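Local structure of hypothetical acetyltransferase (Deinococcus radiodurans, 3S6F) at residues Q11-L16 with L52-D57; D57-G62 with E80-W85; A74-L79 with Y106-S111. The protein probably acts as an N-acetyltransferase of the GNAT family and binds coenzyme A, the carrier of the acetyl group in this family. All coordinates share one frame; numbering follows the deposited sequence.

From the N terminus, strand 11-13 meets strand 49-54 in contact 1, which closes a loop holding helix 37-46. The chain then turns through Asp-57, shared with contact 2, where strand 60-68 pairs with the far end of strand 73-81 and closes a beta hairpin. Contacts 1 and 2 follow in series and touch through backbone hydrogen bonds of Ala-53 with Ile-61 and Gly-62. Contact 3 joins the start of strand 73-81 to strand 107-112 and closes a loop with helix 90-102. Contacts 2 and 3 cross along the chain, and both touch coenzyme A from strand 73-81. All three belong to one mixed sheet, contacts 1 and 3 on opposite sides of the chain's centre.

Contact 1: residues Q11-L16 with L52-D57; sequences QFQTTL and LARTPD
Arg-54 and Gln-13 join their polar ends on one face of a two-strand pairing: Arg-54 NH1 donates to Gln-13 OE1 at 2.9 Å. The oxygen sits at the edge of the guanidinium, in its plane, but NH1 stands above the carbonyl plane of the amide, and the two flat groups lie 77° apart. Gln-13 carries CG between its backbone N and carbonyl carbon (chi1 68°) and then runs straight out, while a bend at chi3 of Arg-54 (73°) brings NH1 round to it. The other end of the amide is held too, NE2 donating to Thr-15 O at 2.9 Å and also to Glu-17 O. Arg-54 NH2 is fixed by Gly-18 O and Gly-58 O. A leucine in place of Gln-13 would probably leave NH1 without this acceptor and Thr-15 O and Glu-17 O without their amide donor, setting the turn after the strand freer to move. On the opposite face the Phe-12 ring lies obliquely against Ala-53, CE2 reaching CB at 3.9 Å; both pack on Leu-90 of helix 90-102, and Arg-97 makes a cation-pi contact with the ring. Behind these side chains, Gln-11 N and O bond to Arg-54 O and N at 3.0 and 2.8 Å, and Gln-13 N and O bond to Leu-52 O and N at the same two lengths. Phe-12 and Ala-53, with CA atoms 4.6 Å apart, form the non-hydrogen-bonded pair between them. This is antiparallel pairing of the N-terminal strand, outermost in this chain, with the second strand of a GNAT sheet.

Contact 2: residues D57-G62 with E80-W85; sequences DGQVIG and EVQAGW. With COA (coenzyme A), chain B.
The beta hairpin of strands 60-68 and 73-81 brings Ile-61 and Gly-62 against Val-81 and Gln-82, beside the coenzyme A site of the GNAT fold. Ile-61 and Gly-62 both face Ala-53 of strand 49-54, a classic beta bulge. Gln-82 N donates to Ile-61 O at 2.9 Å. Next to this bond Gly-62 and Val-81 form an antiparallel non-hydrogen-bonded pair with CA atoms 4.1 Å apart, and Gly-62 CA comes within 3.1 Å of Glu-80 O. The extended chain of Gln-82 lies along the Ile-61 peptide, CG at 3.5 Å from Ile-61 O, and carries NE2 to its partner, Gly-25 O. Gln-59 NE2 instead folds back onto Val-60 O at 2.8 Å, from above the carbonyl plane. In one of two modelled conformers of Ile-61, CG1 stands over the five-membered ring of Trp-85, 3.9 Å from the centroid and 8° off the normal, so this CH-pi contact may not always be made. Arg-5 makes a cation-pi contact with the same indole. Glu-80 is tied by its carboxylate to the backbone N of Phe-28 and Glu-29. Val-81 turns to the cofactor: CG2 lies 3.7 Å from O5A of the diphosphate, and its backbone N donates to the pantetheine carbonyl O9P at 2.9 Å, nearly in line.

Contact 3: residues A74-L79 with Y106-S111; sequences ASIPLL and YMVDLS. With COA (coenzyme A), chain B.
Backbone bonds set the parallel register of residues 74-76 against 107-110. Ala-74 N donates to the O of Met-107, present as selenomethionine, at 2.9 Å, and Asp-109 N to Ala-74 O at 3.1 Å. Ile-76 N then reaches Asp-109 O at 3.1 Å. One step further the direct ladder gives way to water: a molecule donates to Ile-76 O at 2.8 Å and accepts from Ser-111 N at 3.0 Å, bridging strands that have begun to part. A second water donates to both Ala-74 O and Asp-109 OD1, linking that carboxylate to the backbone of the neighbouring strand. Apolar contacts fill one face. Ile-76 has CG1 anti to its carbonyl carbon (chi1 -61°) and CD1 extended beyond it, where CD1 meets Val-108 CG1 at 3.9 Å. It also packs on Met-95 and Val-98 of helix 90-102, as Ala-74 does on Leu-102. Leu-110 CB packs on Ile-76 CB at 4.1 Å. Polar side chains on the Ser-75 and Asp-109 face serve the dimer: Asp-109 OD1 forms a salt bridge with Arg-134 NH1 of the second subunit, and OD2, in the Ser-111 conformer described, a hydrogen bond with Ser-111 OG of that subunit. Residues 107-110 also pair with a strand of that subunit, so the sheet runs on. The cofactor joins beyond the split, Leu-79 O accepting from N4P of coenzyme A at 2.9 Å. Two parallel strands linked by a beta-alpha-beta crossover and splayed apart beside the pantetheine arm are a hallmark of the GNAT fold.

Contact 1: residues Q11-L16 with L52-D57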
loop_
_atom_site.group_PDB
_atom_site.type_symbol
_atom_site.label_atom_id
_atom_site.label_comp_id
_atom_site.label_asym_id
_atom_site.label_seq_id
_atom_site.Cartn_x
_atom_site.Cartn_y
_atom_site.Cartn_z
ATOM N N GLN A 11 16.915 -0.994 20.771
ATOM C CA GLN A 11 15.565 -0.818 21.232
ATOM C C GLN A 11 14.643 -0.475 20.086
ATOM O O GLN A 11 15.054 0.161 19.127
ATOM C CB GLN A 11 15.538 0.275 22.286
ATOM C CG GLN A 11 16.315 -0.166 23.577
ATOM C CD GLN A 11 15.939 0.665 24.780
ATOM O OE1 GLN A 11 16.571 1.689 25.056
ATOM N NE2 GLN A 11 14.873 0.270 25.465
ATOM N N PHE A 12 13.381 -0.842 20.224
ATOM C CA PHE A 12 12.382 -0.620 19.176
ATOM C C PHE A 12 11.297 0.295 19.684
ATOM O O PHE A 12 10.914 0.249 20.870
ATOM C CB PHE A 12 11.754 -1.954 18.767
ATOM C CG PHE A 12 12.728 -2.912 18.205
ATOM C CD1 PHE A 12 13.422 -3.792 19.019
ATOM C CD2 PHE A 12 12.948 -2.983 16.834
ATOM C CE1 PHE A 12 14.310 -4.682 18.511
ATOM C CE2 PHE A 12 13.842 -3.869 16.310
ATOM C CZ PHE A 12 14.547 -4.733 17.144
ATOM N N GLN A 13 10.746 1.108 18.782
ATOM C CA GLN A 13 9.606 1.935 19.101
ATOM C C GLN A 13 8.758 2.151 17.856
ATOM O O GLN A 13 9.237 2.003 16.734
ATOM C CB GLN A 13 9.986 3.256 19.776
ATOM C CG GLN A 13 10.724 4.212 18.909
ATOM C CD GLN A 13 11.152 5.408 19.690
ATOM O OE1 GLN A 13 12.073 5.313 20.508
ATOM N NE2 GLN A 13 10.500 6.525 19.471
ATOM N N THR A 14 7.508 2.536 18.094
ATOM C CA THR A 14 6.513 2.696 17.056
ATOM C C THR A 14 5.908 4.096 17.043
ATOM O O THR A 14 4.848 4.322 16.458
ATOM C CB THR A 14 5.413 1.630 17.215
ATOM O OG1 THR A 14 4.791 1.814 18.492
ATOM C CG2 THR A 14 5.974 0.225 17.113
ATOM N N THR A 15 6.597 5.047 17.677
ATOM C CA THR A 15 6.234 6.449 17.654
ATOM C C THR A 15 7.480 7.263 17.312
ATOM O O THR A 15 8.598 6.754 17.343
ATOM C CB THR A 15 5.707 6.961 18.991
ATOM O OG1 THR A 15 6.807 7.233 19.851
ATOM C CG2 THR A 15 4.664 6.032 19.600
ATOM N N LEU A 16 7.281 8.540 17.024
ATOM C CA LEU A 16 8.354 9.485 16.822
ATOM C C LEU A 16 8.735 10.224 18.106
ATOM O O LEU A 16 9.519 11.153 18.074
ATOM C CB LEU A 16 7.998 10.470 15.706
ATOM C CG LEU A 16 7.988 9.868 14.301
ATOM C CD1 LEU A 16 7.207 10.766 13.346
ATOM C CD2 LEU A 16 9.432 9.666 13.823
ATOM N N LEU A 52 10.824 1.531 14.421
ATOM C CA LEU A 52 12.196 2.004 14.435
ATOM C C LEU A 52 13.050 1.142 15.343
ATOM O O LEU A 52 12.609 0.778 16.430
ATOM C CB LEU A 52 12.260 3.453 14.983
ATOM C CG LEU A 52 11.288 4.458 14.375
ATOM C CD1 LEU A 52 11.466 5.842 14.990
ATOM C CD2 LEU A 52 11.440 4.529 12.843
ATOM N N ALA A 53 14.284 0.906 14.914
ATOM C CA ALA A 53 15.327 0.251 15.701
ATOM C C ALA A 53 16.391 1.291 15.994
ATOM O O ALA A 53 16.874 1.933 15.067
ATOM C CB ALA A 53 15.924 -0.913 14.920
ATOM N N ARG A 54 16.696 1.487 17.278
ATOM C CA ARG A 54 17.569 2.570 17.734
ATOM C C ARG A 54 18.701 2.025 18.599
ATOM O O ARG A 54 18.493 1.146 19.426
ATOM C CB ARG A 54 16.774 3.595 18.558
ATOM C CG ARG A 54 15.595 4.177 17.782
ATOM C CD ARG A 54 14.827 5.210 18.591
ATOM N NE ARG A 54 15.546 6.457 18.728
ATOM C CZ ARG A 54 15.163 7.471 19.475
ATOM N NH1 ARG A 54 14.130 7.368 20.278
ATOM N NH2 ARG A 54 15.851 8.581 19.438
ATOM N N THR A 55 19.867 2.617 18.440
ATOM C CA THR A 55 20.975 2.400 19.376
ATOM C C THR A 55 20.735 3.270 20.630
ATOM O O THR A 55 19.886 4.151 20.646
ATOM C CB THR A 55 22.325 2.707 18.700
ATOM O OG1 THR A 55 22.233 3.955 18.010
ATOM C CG2 THR A 55 22.704 1.629 17.740
ATOM N N PRO A 56 21.533 3.031 21.702
ATOM C CA PRO A 56 21.311 3.743 22.942
ATOM C C PRO A 56 21.417 5.261 22.843
ATOM O O PRO A 56 20.720 5.962 23.594
ATOM C CB PRO A 56 22.352 3.132 23.900
ATOM C CG PRO A 56 22.602 1.779 23.377
ATOM C CD PRO A 56 22.431 1.879 21.875
ATOM N N ASP A 57 22.234 5.766 21.925
ATOM C CA ASP A 57 22.355 7.191 21.715
ATOM C C ASP A 57 21.170 7.820 20.970
ATOM O O ASP A 57 21.130 9.036 20.801
ATOM C CB ASP A 57 23.664 7.564 21.000
ATOM C CG ASP A 57 23.759 7.033 19.562
ATOM O OD1 ASP A 57 22.790 6.370 19.071
ATOM O OD2 ASP A 57 24.792 7.325 18.901
#

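Contact 2: residues D57-G62 with E80-W85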
loop_
_atom_site.group_PDB
_atom_site.type_symbol
_atom_site.label_atom_id
_atom_site.label_comp_id
_atom_site.label_asym_id
_atom_site.label_seq_id
_atom_site.Cartn_x
_atom_site.Cartn_y
_atom_site.Cartn_z
ATOM N N ASP A 57 22.234 5.766 21.925
ATOM C CA ASP A 57 22.355 7.191 21.715
ATOM C C ASP A 57 21.170 7.820 20.970
ATOM O O ASP A 57 21.130 9.036 20.801
ATOM C CB ASP A 57 23.664 7.564 21.000
ATOM C CG ASP A 57 23.759 7.033 19.562
ATOM O OD1 ASP A 57 22.790 6.370 19.071
ATOM O OD2 ASP A 57 24.792 7.325 18.901
ATOM N N GLY A 58 20.198 7.004 20.542
ATOM C CA GLY A 58 19.014 7.482 19.890
ATOM C C GLY A 58 19.065 7.465 18.377
ATOM O O GLY A 58 18.028 7.697 17.747
ATOM N N GLN A 59 20.226 7.177 17.771
ATOM C CA GLN A 59 20.263 7.035 16.322
ATOM C C GLN A 59 19.345 5.917 15.885
ATOM O O GLN A 59 19.367 4.832 16.451
ATOM C CB GLN A 59 21.671 6.706 15.846
ATOM C CG GLN A 59 21.858 6.377 14.339
ATOM C CD GLN A 59 21.596 7.533 13.393
ATOM O OE1 GLN A 59 22.075 8.663 13.650
ATOM N NE2 GLN A 59 20.861 7.268 12.259
ATOM N N VAL A 60 18.580 6.163 14.824
ATOM C CA VAL A 60 17.769 5.141 14.195
ATOM C C VAL A 60 18.651 4.377 13.199
ATOM O O VAL A 60 19.200 4.978 12.272
ATOM C CB VAL A 60 16.532 5.736 13.493
ATOM C CG1 VAL A 60 15.717 4.618 12.797
ATOM C CG2 VAL A 60 15.655 6.500 14.526
ATOM N N ILE A 61 18.818 3.074 13.364
ATOM C CA ILE A 61 19.653 2.324 12.444
ATOM C C ILE A 61 18.860 1.342 11.580
ATOM O O ILE A 61 19.414 0.744 10.670
ATOM C CB ILE A 61 20.902 1.682 13.109
ATOM C CG1 ILE A 61 20.492 0.720 14.219
ATOM C CG2 ILE A 61 21.874 2.760 13.645
ATOM C CD1 ILE A 61 19.815 -0.587 13.779
ATOM N N GLY A 62 17.542 1.238 11.815
ATOM C CA GLY A 62 16.677 0.473 10.917
ATOM C C GLY A 62 15.289 0.980 11.047
ATOM O O GLY A 62 14.890 1.433 12.135
ATOM N N GLU A 80 14.576 -0.733 5.692
ATOM C CA GLU A 80 16.003 -0.558 5.530
ATOM C C GLU A 80 16.693 -0.655 6.869
ATOM O O GLU A 80 16.259 -0.128 7.884
ATOM C CB GLU A 80 16.351 0.792 4.894
ATOM C CG GLU A 80 17.808 0.917 4.479
ATOM C CD GLU A 80 18.100 2.185 3.679
ATOM O OE1 GLU A 80 17.195 3.046 3.568
ATOM O OE2 GLU A 80 19.247 2.323 3.183
ATOM N N VAL A 81 17.823 -1.367 6.840
ATOM C CA VAL A 81 18.767 -1.456 7.946
ATOM C C VAL A 81 20.078 -0.892 7.439
ATOM O O VAL A 81 20.524 -1.217 6.343
ATOM C CB VAL A 81 18.933 -2.917 8.444
ATOM C CG1 VAL A 81 20.067 -3.061 9.443
ATOM C CG2 VAL A 81 17.596 -3.437 9.014
ATOM N N GLN A 82 20.695 -0.024 8.225
ATOM C CA GLN A 82 21.966 0.582 7.802
ATOM C C GLN A 82 23.020 -0.505 7.647
ATOM O O GLN A 82 23.050 -1.466 8.405
ATOM C CB GLN A 82 22.399 1.668 8.776
ATOM C CG GLN A 82 21.387 2.812 8.718
ATOM C CD GLN A 82 21.790 4.066 9.398
ATOM O OE1 GLN A 82 22.881 4.147 9.924
ATOM N NE2 GLN A 82 20.914 5.091 9.374
ATOM N N ALA A 83 23.925 -0.393 6.666
ATOM C CA ALA A 83 24.751 -1.553 6.260
ATOM C C ALA A 83 25.559 -2.243 7.383
ATOM O O ALA A 83 25.657 -3.458 7.382
ATOM C CB ALA A 83 25.700 -1.179 5.054
ATOM N N GLY A 84 26.103 -1.490 8.338
ATOM C CA GLY A 84 26.925 -2.046 9.421
ATOM C C GLY A 84 26.158 -2.888 10.416
ATOM O O GLY A 84 26.738 -3.530 11.272
ATOM N N TRP A 85 24.835 -2.860 10.277
ATOM C CA TRP A 85 23.891 -3.507 11.188
ATOM C C TRP A 85 23.129 -4.644 10.542
ATOM O O TRP A 85 22.299 -5.260 11.213
ATOM C CB TRP A 85 22.891 -2.480 11.748
ATOM C CG TRP A 85 23.494 -1.635 12.819
ATOM C CD1 TRP A 85 23.974 -0.379 12.716
ATOM C CD2 TRP A 85 23.697 -2.031 14.177
ATOM N NE1 TRP A 85 24.445 0.062 13.934
ATOM C CE2 TRP A 85 24.308 -0.956 14.841
ATOM C CE3 TRP A 85 23.461 -3.210 14.884
ATOM C CZ2 TRP A 85 24.646 -1.016 16.200
ATOM C CZ3 TRP A 85 23.788 -3.261 16.227
ATOM C CH2 TRP A 85 24.374 -2.172 16.850
HETATM N N1A COA B . 20.712 -9.923 -2.067
HETATM C C2A COA B . 20.717 -11.220 -1.600
HETATM N N3A COA B . 20.296 -11.540 -0.329
HETATM C C4A COA B . 19.886 -10.532 0.481
HETATM C C5A COA B . 19.900 -9.211 0.043
HETATM C C6A COA B . 20.293 -8.904 -1.258
HETATM N N6A COA B . 20.281 -7.652 -1.731
HETATM N N7A COA B . 19.447 -8.443 1.070
HETATM C C8A COA B . 19.175 -9.254 2.114
HETATM N N9A COA B . 19.443 -10.549 1.769
HETATM C C1B COA B . 19.241 -11.741 2.590
HETATM C C2B COA B . 20.543 -12.482 2.864
HETATM O O2B COA B . 20.198 -13.831 2.931
HETATM C C3B COA B . 20.980 -12.025 4.248
HETATM O O3B COA B . 21.817 -12.945 4.927
HETATM P P3B COA B . 23.429 -12.747 4.919
HETATM O O7A COA B . 23.851 -12.778 3.472
HETATM O O8A COA B . 23.737 -11.411 5.546
HETATM O O9A COA B . 23.964 -13.909 5.722
HETATM C C4B COA B . 19.613 -11.861 4.893
HETATM O O4B COA B . 18.757 -11.387 3.862
HETATM C C5B COA B . 19.614 -10.892 6.061
HETATM O O5B COA B . 18.419 -11.066 6.800
HETATM P P1A COA B . 18.269 -10.235 8.176
HETATM O O1A COA B . 16.992 -10.706 8.778
HETATM O O2A COA B . 19.511 -10.285 9.018
HETATM O O3A COA B . 18.003 -8.773 7.595
HETATM P P2A COA B . 18.995 -7.511 7.543
HETATM O O4A COA B . 20.292 -7.911 6.950
HETATM O O5A COA B . 18.999 -6.879 8.891
HETATM O O6A COA B . 18.145 -6.583 6.573
HETATM C CBP COA B . 17.463 -5.874 4.394
HETATM C CCP COA B . 17.698 -7.067 5.306
HETATM C CDP COA B . 16.422 -4.940 5.039
HETATM C CEP COA B . 16.910 -6.382 3.043
HETATM C CAP COA B . 18.829 -5.186 4.219
HETATM O OAP COA B . 19.686 -5.965 3.405
HETATM C C9P COA B . 18.667 -3.826 3.581
HETATM O O9P COA B . 18.408 -2.759 4.327
HETATM N N8P COA B . 18.842 -3.678 2.275
HETATM C C7P COA B . 18.696 -2.386 1.614
HETATM C C6P COA B . 17.239 -1.936 1.436
HETATM C C5P COA B . 16.401 -3.060 0.898
HETATM O O5P COA B . 16.805 -3.713 -0.069
HETATM N N4P COA B . 15.232 -3.266 1.522
HETATM C C3P COA B . 14.199 -4.126 0.998
HETATM C C2P COA B . 13.086 -3.238 0.443
HETATM S S1P COA B . 13.562 -2.355 -1.081
#

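Contact 3: residues A74-L79 with Y106-S111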
loop_
_atom_site.group_PDB
_atom_site.type_symbol
_atom_site.label_atom_id
_atom_site.label_comp_id
_atom_site.label_asym_id
_atom_site.label_seq_id
_atom_site.Cartn_x
_atom_site.Cartn_y
_atom_site.Cartn_z
ATOM N N ALA A 74 -3.028 -3.577 3.742
ATOM C CA ALA A 74 -1.866 -2.819 4.089
ATOM C C ALA A 74 -0.766 -3.070 3.071
ATOM O O ALA A 74 -0.721 -4.099 2.395
ATOM C CB ALA A 74 -1.380 -3.157 5.494
ATOM N N SER A 75 0.145 -2.109 2.946
ATOM C CA SER A 75 1.345 -2.314 2.160
ATOM C C SER A 75 2.547 -1.699 2.845
ATOM O O SER A 75 2.431 -0.764 3.630
ATOM C CB SER A 75 1.203 -1.750 0.753
ATOM O OG SER A 75 1.138 -0.315 0.787
ATOM N N ILE A 76 3.720 -2.233 2.517
ATOM C CA ILE A 76 4.982 -1.890 3.188
ATOM C C ILE A 76 5.909 -1.201 2.194
ATOM O O ILE A 76 6.561 -1.881 1.412
ATOM C CB ILE A 76 5.637 -3.125 3.819
ATOM C CG1 ILE A 76 4.634 -3.719 4.901
ATOM C CG2 ILE A 76 6.993 -2.766 4.447
ATOM C CD1 ILE A 76 4.990 -5.059 5.495
ATOM N N PRO A 77 5.932 0.143 2.161
ATOM C CA PRO A 77 6.746 0.804 1.147
ATOM C C PRO A 77 8.246 0.672 1.308
ATOM O O PRO A 77 8.960 0.556 0.312
ATOM C CB PRO A 77 6.297 2.284 1.253
ATOM C CG PRO A 77 4.918 2.225 1.849
ATOM C CD PRO A 77 5.011 1.084 2.830
ATOM N N LEU A 78 8.720 0.802 2.543
ATOM C CA LEU A 78 10.147 0.933 2.851
ATOM C C LEU A 78 10.555 0.034 3.988
ATOM O O LEU A 78 9.882 -0.016 5.022
ATOM C CB LEU A 78 10.490 2.379 3.222
ATOM C CG LEU A 78 10.172 3.484 2.220
ATOM C CD1 LEU A 78 10.327 4.852 2.899
ATOM C CD2 LEU A 78 11.028 3.368 0.946
ATOM N N LEU A 79 11.695 -0.622 3.830
ATOM C CA LEU A 79 12.375 -1.391 4.866
ATOM C C LEU A 79 13.863 -1.166 4.660
ATOM O O LEU A 79 14.372 -1.446 3.572
ATOM C CB LEU A 79 12.042 -2.881 4.752
ATOM C CG LEU A 79 12.863 -3.837 5.629
ATOM C CD1 LEU A 79 12.519 -3.670 7.108
ATOM C CD2 LEU A 79 12.691 -5.278 5.152
ATOM N N TYR A 106 -6.577 -8.916 6.078
ATOM C CA TYR A 106 -6.593 -9.856 5.006
ATOM C C TYR A 106 -5.379 -9.781 4.083
ATOM O O TYR A 106 -4.757 -10.806 3.781
ATOM C CB TYR A 106 -7.911 -9.700 4.201
ATOM C CG TYR A 106 -7.977 -10.608 2.991
ATOM C CD1 TYR A 106 -7.729 -11.966 3.137
ATOM C CD2 TYR A 106 -8.259 -10.130 1.735
ATOM C CE1 TYR A 106 -7.722 -12.791 2.059
ATOM C CE2 TYR A 106 -8.283 -10.977 0.620
ATOM C CZ TYR A 106 -7.985 -12.335 0.814
ATOM O OH TYR A 106 -7.917 -13.227 -0.230
HETATM N N MSE A 107 -5.031 -8.572 3.650
HETATM C CA MSE A 107 -3.957 -8.385 2.669
HETATM C C MSE A 107 -2.817 -7.568 3.237
HETATM O O MSE A 107 -3.038 -6.469 3.726
HETATM C CB MSE A 107 -4.475 -7.620 1.449
HETATM C CG MSE A 107 -5.575 -8.314 0.711
HETATM SE SE MSE A 107 -6.576 -7.074 -0.452
HETATM C CE MSE A 107 -5.145 -6.477 -1.568
ATOM N N VAL A 108 -1.598 -8.078 3.091
ATOM C CA VAL A 108 -0.382 -7.289 3.296
ATOM C C VAL A 108 0.484 -7.544 2.084
ATOM O O VAL A 108 0.755 -8.716 1.750
ATOM C CB VAL A 108 0.387 -7.657 4.558
ATOM C CG1 VAL A 108 1.586 -6.720 4.726
ATOM C CG2 VAL A 108 -0.545 -7.562 5.814
ATOM N N ASP A 109 0.938 -6.481 1.436
ATOM C CA ASP A 109 1.663 -6.600 0.193
ATOM C C ASP A 109 2.844 -5.641 0.142
ATOM O O ASP A 109 2.833 -4.557 0.744
ATOM C CB ASP A 109 0.740 -6.286 -1.015
ATOM C CG ASP A 109 -0.419 -7.259 -1.176
ATOM O OD1 ASP A 109 -1.322 -7.290 -0.296
ATOM O OD2 ASP A 109 -0.458 -7.976 -2.181
ATOM N N LEU A 110 3.866 -6.006 -0.630
ATOM C CA LEU A 110 5.019 -5.148 -0.883
ATOM C C LEU A 110 5.639 -5.538 -2.209
ATOM O O LEU A 110 5.384 -6.618 -2.721
ATOM C CB LEU A 110 6.040 -5.201 0.274
ATOM C CG LEU A 110 6.678 -6.570 0.525
ATOM C CD1 LEU A 110 7.970 -6.767 -0.308
ATOM C CD2 LEU A 110 6.972 -6.725 2.017
ATOM N N SER A 111 6.426 -4.629 -2.750
ATOM C CA SER A 111 7.173 -4.828 -4.004
ATOM C C SER A 111 8.645 -5.037 -3.748
ATOM O O SER A 111 9.229 -4.407 -2.859
ATOM C CB SER A 111 7.011 -3.639 -4.946
ATOM O OG SER A 111 5.633 -3.412 -5.230
HETATM N N1A COA B . 20.712 -9.923 -2.067
HETATM C C2A COA B . 20.717 -11.220 -1.600
HETATM N N3A COA B . 20.296 -11.540 -0.329
HETATM C C4A COA B . 19.886 -10.532 0.481
HETATM C C5A COA B . 19.900 -9.211 0.043
HETATM C C6A COA B . 20.293 -8.904 -1.258
HETATM N N6A COA B . 20.281 -7.652 -1.731
HETATM N N7A COA B . 19.447 -8.443 1.070
HETATM C C8A COA B . 19.175 -9.254 2.114
HETATM N N9A COA B . 19.443 -10.549 1.769
HETATM C C1B COA B . 19.241 -11.741 2.590
HETATM C C2B COA B . 20.543 -12.482 2.864
HETATM O O2B COA B . 20.198 -13.831 2.931
HETATM C C3B COA B . 20.980 -12.025 4.248
HETATM O O3B COA B . 21.817 -12.945 4.927
HETATM P P3B COA B . 23.429 -12.747 4.919
HETATM O O7A COA B . 23.851 -12.778 3.472
HETATM O O8A COA B . 23.737 -11.411 5.546
HETATM O O9A COA B . 23.964 -13.909 5.722
HETATM C C4B COA B . 19.613 -11.861 4.893
HETATM O O4B COA B . 18.757 -11.387 3.862
HETATM C C5B COA B . 19.614 -10.892 6.061
HETATM O O5B COA B . 18.419 -11.066 6.800
HETATM P P1A COA B . 18.269 -10.235 8.176
HETATM O O1A COA B . 16.992 -10.706 8.778
HETATM O O2A COA B . 19.511 -10.285 9.018
HETATM O O3A COA B . 18.003 -8.773 7.595
HETATM P P2A COA B . 18.995 -7.511 7.543
HETATM O O4A COA B . 20.292 -7.911 6.950
HETATM O O5A COA B . 18.999 -6.879 8.891
HETATM O O6A COA B . 18.145 -6.583 6.573
HETATM C CBP COA B . 17.463 -5.874 4.394
HETATM C CCP COA B . 17.698 -7.067 5.306
HETATM C CDP COA B . 16.422 -4.940 5.039
HETATM C CEP COA B . 16.910 -6.382 3.043
HETATM C CAP COA B . 18.829 -5.186 4.219
HETATM O OAP COA B . 19.686 -5.965 3.405
HETATM C C9P COA B . 18.667 -3.826 3.581
HETATM O O9P COA B . 18.408 -2.759 4.327
HETATM N N8P COA B . 18.842 -3.678 2.275
HETATM C C7P COA B . 18.696 -2.386 1.614
HETATM C C6P COA B . 17.239 -1.936 1.436
HETATM C C5P COA B . 16.401 -3.060 0.898
HETATM O O5P COA B . 16.805 -3.713 -0.069
HETATM N N4P COA B . 15.232 -3.266 1.522
HETATM C C3P COA B . 14.199 -4.126 0.998
HETATM C C2P COA B . 13.086 -3.238 0.443
HETATM S S1P COA B . 13.562 -2.355 -1.081
HETATM O O HOH W 1 -2.434 -4.769 0.289
HETATM O O HOH W 2 6.549 -1.987 -1.414
#